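Local coordinates for protein NADH dehydrogenase, putative (Plasmodium falciparum, PDB 5JWC) that probably catalyses, as a FAD-containing type II NADH dehydrogenase, electron transfer from NADH to ubiquinone, and is the target of the antimalarial inhibitor RYL-552, at residues D107-E111 / D112-N116; T402-Q405 / F406-L410. All coordinates share one frame; numbering follows the deposited sequence.

Contact 1. Residues D107-E111 / D112-N116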
loop_
_atom_site.group_PDB
_atom_site.type_symbol
_atom_site.label_atom_id
_atom_site.label_comp_id
_atom_site.label_asym_id
_atom_site.label_seq_id
_atom_site.Cartn_x
_atom_site.Cartn_y
_atom_site.Cartn_z
ATOM N N ASP A 107 -0.233 13.568 28.674
ATOM C CA ASP A 107 -0.753 14.068 29.943
ATOM C C ASP A 107 -1.700 15.219 29.750
ATOM O O ASP A 107 -1.522 16.049 28.852
ATOM C CB ASP A 107 0.378 14.528 30.874
ATOM C CG ASP A 107 1.182 13.380 31.418
ATOM O OD1 ASP A 107 0.734 12.768 32.410
ATOM O OD2 ASP A 107 2.260 13.090 30.855
ATOM N N VAL A 108 -2.709 15.278 30.609
ATOM C CA VAL A 108 -3.576 16.436 30.667
ATOM C C VAL A 108 -3.407 17.116 32.028
ATOM O O VAL A 108 -3.308 16.443 33.047
ATOM C CB VAL A 108 -5.048 16.046 30.442
ATOM C CG1 VAL A 108 -5.918 17.289 30.419
ATOM C CG2 VAL A 108 -5.191 15.244 29.127
ATOM N N PHE A 109 -3.342 18.441 32.037
ATOM C CA PHE A 109 -3.238 19.208 33.285
ATOM C C PHE A 109 -4.425 20.126 33.368
ATOM O O PHE A 109 -4.366 21.262 32.915
ATOM C CB PHE A 109 -1.920 19.993 33.343
ATOM C CG PHE A 109 -0.714 19.110 33.416
ATOM C CD1 PHE A 109 -0.167 18.761 34.640
ATOM C CD2 PHE A 109 -0.158 18.580 32.260
ATOM C CE1 PHE A 109 0.927 17.917 34.704
ATOM C CE2 PHE A 109 0.932 17.744 32.319
ATOM C CZ PHE A 109 1.476 17.405 33.541
ATOM N N TYR A 110 -5.521 19.626 33.926
ATOM C CA TYR A 110 -6.784 20.342 33.822
ATOM C C TYR A 110 -6.822 21.649 34.613
ATOM O O TYR A 110 -7.573 22.569 34.263
ATOM C CB TYR A 110 -7.945 19.437 34.242
ATOM C CG TYR A 110 -7.936 18.982 35.683
ATOM C CD1 TYR A 110 -8.618 19.693 36.667
ATOM C CD2 TYR A 110 -7.282 17.815 36.048
ATOM C CE1 TYR A 110 -8.627 19.254 37.990
ATOM C CE2 TYR A 110 -7.283 17.369 37.358
ATOM C CZ TYR A 110 -7.955 18.090 38.323
ATOM O OH TYR A 110 -7.946 17.635 39.625
ATOM N N GLU A 111 -6.027 21.751 35.672
ATOM C CA GLU A 111 -6.047 22.993 36.452
ATOM C C GLU A 111 -5.384 24.140 35.699
ATOM O O GLU A 111 -5.879 25.268 35.708
ATOM C CB GLU A 111 -5.390 22.795 37.815
ATOM C CG GLU A 111 -6.029 21.668 38.595
ATOM C CD GLU A 111 -5.604 21.606 40.049
ATOM O OE1 GLU A 111 -4.454 21.988 40.357
ATOM O OE2 GLU A 111 -6.439 21.186 40.884
ATOM N N ASP A 112 -4.284 23.846 35.014
ATOM C CA ASP A 112 -3.590 24.879 34.255
ATOM C C ASP A 112 -3.975 24.943 32.770
ATOM O O ASP A 112 -3.412 25.749 32.026
ATOM C CB ASP A 112 -2.082 24.685 34.413
ATOM C CG ASP A 112 -1.626 24.869 35.860
ATOM O OD1 ASP A 112 -2.064 25.855 36.495
ATOM O OD2 ASP A 112 -0.845 24.029 36.364
ATOM N N LYS A 113 -4.930 24.103 32.354
ATOM C CA LYS A 113 -5.511 24.152 31.003
ATOM C C LYS A 113 -4.489 24.013 29.873
ATOM O O LYS A 113 -4.514 24.759 28.900
ATOM C CB LYS A 113 -6.301 25.451 30.852
ATOM C CG LYS A 113 -7.425 25.537 31.894
ATOM C CD LYS A 113 -8.296 26.779 31.783
ATOM C CE LYS A 113 -8.489 27.261 30.380
ATOM N NZ LYS A 113 -9.176 28.591 30.408
ATOM N N TYR A 114 -3.588 23.054 30.021
ATOM C CA TYR A 114 -2.699 22.664 28.939
ATOM C C TYR A 114 -2.496 21.156 28.915
ATOM O O TYR A 114 -2.847 20.449 29.868
ATOM C CB TYR A 114 -1.339 23.387 29.050
ATOM C CG TYR A 114 -0.445 22.889 30.158
ATOM C CD1 TYR A 114 -0.451 23.497 31.414
ATOM C CD2 TYR A 114 0.427 21.832 29.950
ATOM C CE1 TYR A 114 0.379 23.036 32.437
ATOM C CE2 TYR A 114 1.256 21.367 30.959
ATOM C CZ TYR A 114 1.230 21.973 32.197
ATOM O OH TYR A 114 2.058 21.493 33.192
ATOM N N ILE A 115 -1.921 20.665 27.820
ATOM C CA ILE A 115 -1.578 19.256 27.686
ATOM C C ILE A 115 -0.100 19.103 27.345
ATOM O O ILE A 115 0.497 19.997 26.755
ATOM C CB ILE A 115 -2.404 18.547 26.574
ATOM C CG1 ILE A 115 -2.184 19.237 25.221
ATOM C CG2 ILE A 115 -3.890 18.500 26.932
ATOM C CD1 ILE A 115 -2.839 18.523 24.033
ATOM N N ASN A 116 0.476 17.969 27.720
ATOM C CA ASN A 116 1.772 17.550 27.207
ATOM C C ASN A 116 1.634 16.485 26.124
ATOM O O ASN A 116 0.919 15.492 26.306
ATOM C CB ASN A 116 2.653 16.995 28.324
ATOM C CG ASN A 116 3.260 18.082 29.183
ATOM O OD1 ASN A 116 3.308 19.248 28.790
ATOM N ND2 ASN A 116 3.736 17.702 30.362
#
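Phe109 lies against Tyr114 across an antiparallel hairpin, as a hydrogen-bonded pair: Phe109 N donates to Tyr114 O at 3.0 Å, while the return bond from Tyr114 N to Phe109 O is weak at 3.5 Å. Starting at CB, Phe109 sits over a face of the tyrosine ring, a CH-pi contact with CB 4.0 Å from the ring centroid. Phe109 CG then lies 3.7 Å from both Tyr114 CZ and Tyr114 OH. Further out, Phe109 CD2 meets Tyr114 CE2 at 3.4 Å. Tyr114 OH stands above the middle of the Phe109 ring, whose far rim lies beside the side-chain amide of Asn116. The ring planes are only 17° apart but slid, so the rings barely overlap. Tyr114 gets there because its CG stands between its own N and carbonyl carbon (chi1 73°). Lys113 takes a left-handed backbone conformation (phi 57°) and shares Phe109 with Tyr114, a G1 beta bulge closing the turn. Val108 and Ile115 point to the other face, where their CG2 atoms meet at 4.1 Å. Beyond the hairpin, Ile115 pairs by backbone with Leu127 of strand 124-128, whose Lys126 makes a cation-pi contact with Tyr114, and Val108 packs on Phe308 of helix 303-309.

Contact 2. Residues T402-Q405 / F406-L410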
loop_
_atom_site.group_PDB
_atom_site.type_symbol
_atom_site.label_atom_id
_atom_site.label_comp_id
_atom_site.label_asym_id
_atom_site.label_seq_id
_atom_site.Cartn_x
_atom_site.Cartn_y
_atom_site.Cartn_z
ATOM N N THR A 402 -46.531 7.033 46.633
ATOM C CA THR A 402 -46.162 8.047 47.612
ATOM C C THR A 402 -44.864 8.700 47.135
ATOM O O THR A 402 -44.175 8.139 46.283
ATOM C CB THR A 402 -45.957 7.466 49.012
ATOM O OG1 THR A 402 -44.803 6.623 49.002
ATOM C CG2 THR A 402 -47.180 6.669 49.451
ATOM N N PRO A 403 -44.548 9.903 47.647
ATOM C CA PRO A 403 -43.273 10.525 47.276
ATOM C C PRO A 403 -42.052 9.617 47.459
ATOM O O PRO A 403 -41.224 9.556 46.543
ATOM C CB PRO A 403 -43.207 11.740 48.208
ATOM C CG PRO A 403 -44.637 12.170 48.312
ATOM C CD PRO A 403 -45.447 10.863 48.320
ATOM N N GLN A 404 -41.946 8.913 48.582
ATOM C CA GLN A 404 -40.828 7.994 48.793
ATOM C C GLN A 404 -40.788 6.863 47.742
ATOM O O GLN A 404 -39.716 6.458 47.282
ATOM C CB GLN A 404 -40.897 7.387 50.194
ATOM C CG GLN A 404 -39.761 6.433 50.503
ATOM C CD GLN A 404 -38.406 7.120 50.497
ATOM O OE1 GLN A 404 -38.213 8.135 51.171
ATOM N NE2 GLN A 404 -37.462 6.576 49.722
ATOM N N GLN A 405 -41.962 6.359 47.377
ATOM C CA GLN A 405 -42.063 5.297 46.385
ATOM C C GLN A 405 -41.645 5.832 45.019
ATOM O O GLN A 405 -41.011 5.132 44.233
ATOM C CB GLN A 405 -43.489 4.740 46.326
ATOM C CG GLN A 405 -43.900 3.952 47.571
ATOM C CD GLN A 405 -45.373 3.578 47.566
ATOM O OE1 GLN A 405 -46.173 4.111 46.781
ATOM N NE2 GLN A 405 -45.735 2.647 48.431
ATOM N N PHE A 406 -42.022 7.079 44.749
ATOM C CA PHE A 406 -41.660 7.741 43.506
ATOM C C PHE A 406 -40.148 7.909 43.428
ATOM O O PHE A 406 -39.529 7.639 42.398
ATOM C CB PHE A 406 -42.359 9.093 43.392
ATOM C CG PHE A 406 -42.226 9.719 42.042
ATOM C CD1 PHE A 406 -42.795 9.118 40.930
ATOM C CD2 PHE A 406 -41.516 10.897 41.874
ATOM C CE1 PHE A 406 -42.671 9.682 39.678
ATOM C CE2 PHE A 406 -41.392 11.468 40.622
ATOM C CZ PHE A 406 -41.968 10.865 39.523
ATOM N N HIS A 407 -39.569 8.345 44.541
ATOM C CA HIS A 407 -38.129 8.443 44.695
ATOM C C HIS A 407 -37.465 7.109 44.336
ATOM O O HIS A 407 -36.509 7.064 43.557
ATOM C CB HIS A 407 -37.796 8.862 46.127
ATOM C CG HIS A 407 -36.344 8.763 46.474
ATOM N ND1 HIS A 407 -35.470 9.820 46.324
ATOM C CD2 HIS A 407 -35.608 7.730 46.949
ATOM C CE1 HIS A 407 -34.263 9.449 46.711
ATOM N NE2 HIS A 407 -34.317 8.184 47.092
ATOM N N ASP A 408 -37.980 6.019 44.898
ATOM C CA ASP A 408 -37.418 4.699 44.628
ATOM C C ASP A 408 -37.562 4.299 43.157
ATOM O O ASP A 408 -36.687 3.641 42.601
ATOM C CB ASP A 408 -38.078 3.641 45.514
ATOM C CG ASP A 408 -37.724 3.804 46.980
ATOM O OD1 ASP A 408 -36.770 4.550 47.298
ATOM O OD2 ASP A 408 -38.389 3.158 47.811
ATOM N N TYR A 409 -38.671 4.689 42.545
ATOM C CA TYR A 409 -38.925 4.424 41.140
ATOM C C TYR A 409 -37.919 5.174 40.266
ATOM O O TYR A 409 -37.344 4.601 39.347
ATOM C CB TYR A 409 -40.344 4.831 40.762
ATOM C CG TYR A 409 -40.752 4.445 39.350
ATOM C CD1 TYR A 409 -40.794 3.109 38.958
ATOM C CD2 TYR A 409 -41.136 5.409 38.424
ATOM C CE1 TYR A 409 -41.195 2.744 37.671
ATOM C CE2 TYR A 409 -41.533 5.059 37.137
ATOM C CZ TYR A 409 -41.559 3.725 36.763
ATOM O OH TYR A 409 -41.951 3.376 35.476
ATOM N N LEU A 410 -37.743 6.466 40.543
ATOM C CA LEU A 410 -36.760 7.276 39.830
ATOM C C LEU A 410 -35.372 6.666 39.972
ATOM O O LEU A 410 -34.603 6.611 39.013
ATOM C CB LEU A 410 -36.744 8.712 40.343
ATOM C CG LEU A 410 -38.015 9.532 40.154
ATOM C CD1 LEU A 410 -37.821 10.916 40.776
ATOM C CD2 LEU A 410 -38.430 9.633 38.696
#
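A capping box starts helix 403-416: Thr402 at the N-cap and Gln405 three residues on exchange hydrogen bonds, and the chain then runs on into Phe406, whose N donates to Thr402 O at 2.8 Å. In the box, Gln405 N donates to Thr402 OG1 at 3.3 Å, and Thr402 N donates to Gln405 OE1 at 2.9 Å, approaching 44° above the plane of that amide rather than on a lone pair. Thr402 thus uses its hydroxyl, amide and carbonyl together to bind the first turn, although both box residues also touch a crystal neighbour. The backbone ladder continues with His407 N to Pro403 O at 2.9 Å and Asp408 N to Gln404 O at 3.0 Å. On the exposed flank, the bend of Gln404 at chi2 (63°) turns its amide forward along the helix, toward Asp408. There NE2 donates to Asp408 OD1 at 3.2 Å; the bond is not straight (139° at the hydrogen) and reaches the oxygen from well above the carboxylate plane. The same Gln404 NE2 lies 3.5 Å from His407 CD2, the two side chains running side by side. His407 ND1 is itself hydrogen-bonded to Thr355 OG1, at the start of helix 355-361. Phe406 is buried against Ile358 and Ile359 of that helix, while Tyr409 packs on Leu372 of helix 369-374.

Both contacts are local, yet they hold different elements: contact 1 joins strands 99-109 and 114-118 of the seven-stranded mixed sheet, contact 2 fixes the start of a single helix. Their nearest atoms are about 28 Å apart. Contact 1 belongs to the flavoprotein part, with the side chain of Ile115 about 8 Å from FAD; contact 2 lies in the helical insertion, farther from the centre of the chain. Both are partly buried, but contact 2 is more exposed: five of its eight touching residues, against two of ten. Both rest on backbone hydrogen bonds; the first adds aromatic packing, the second a capping box and a glutamine-aspartate bond, while its apolar members turn to neighbouring helices.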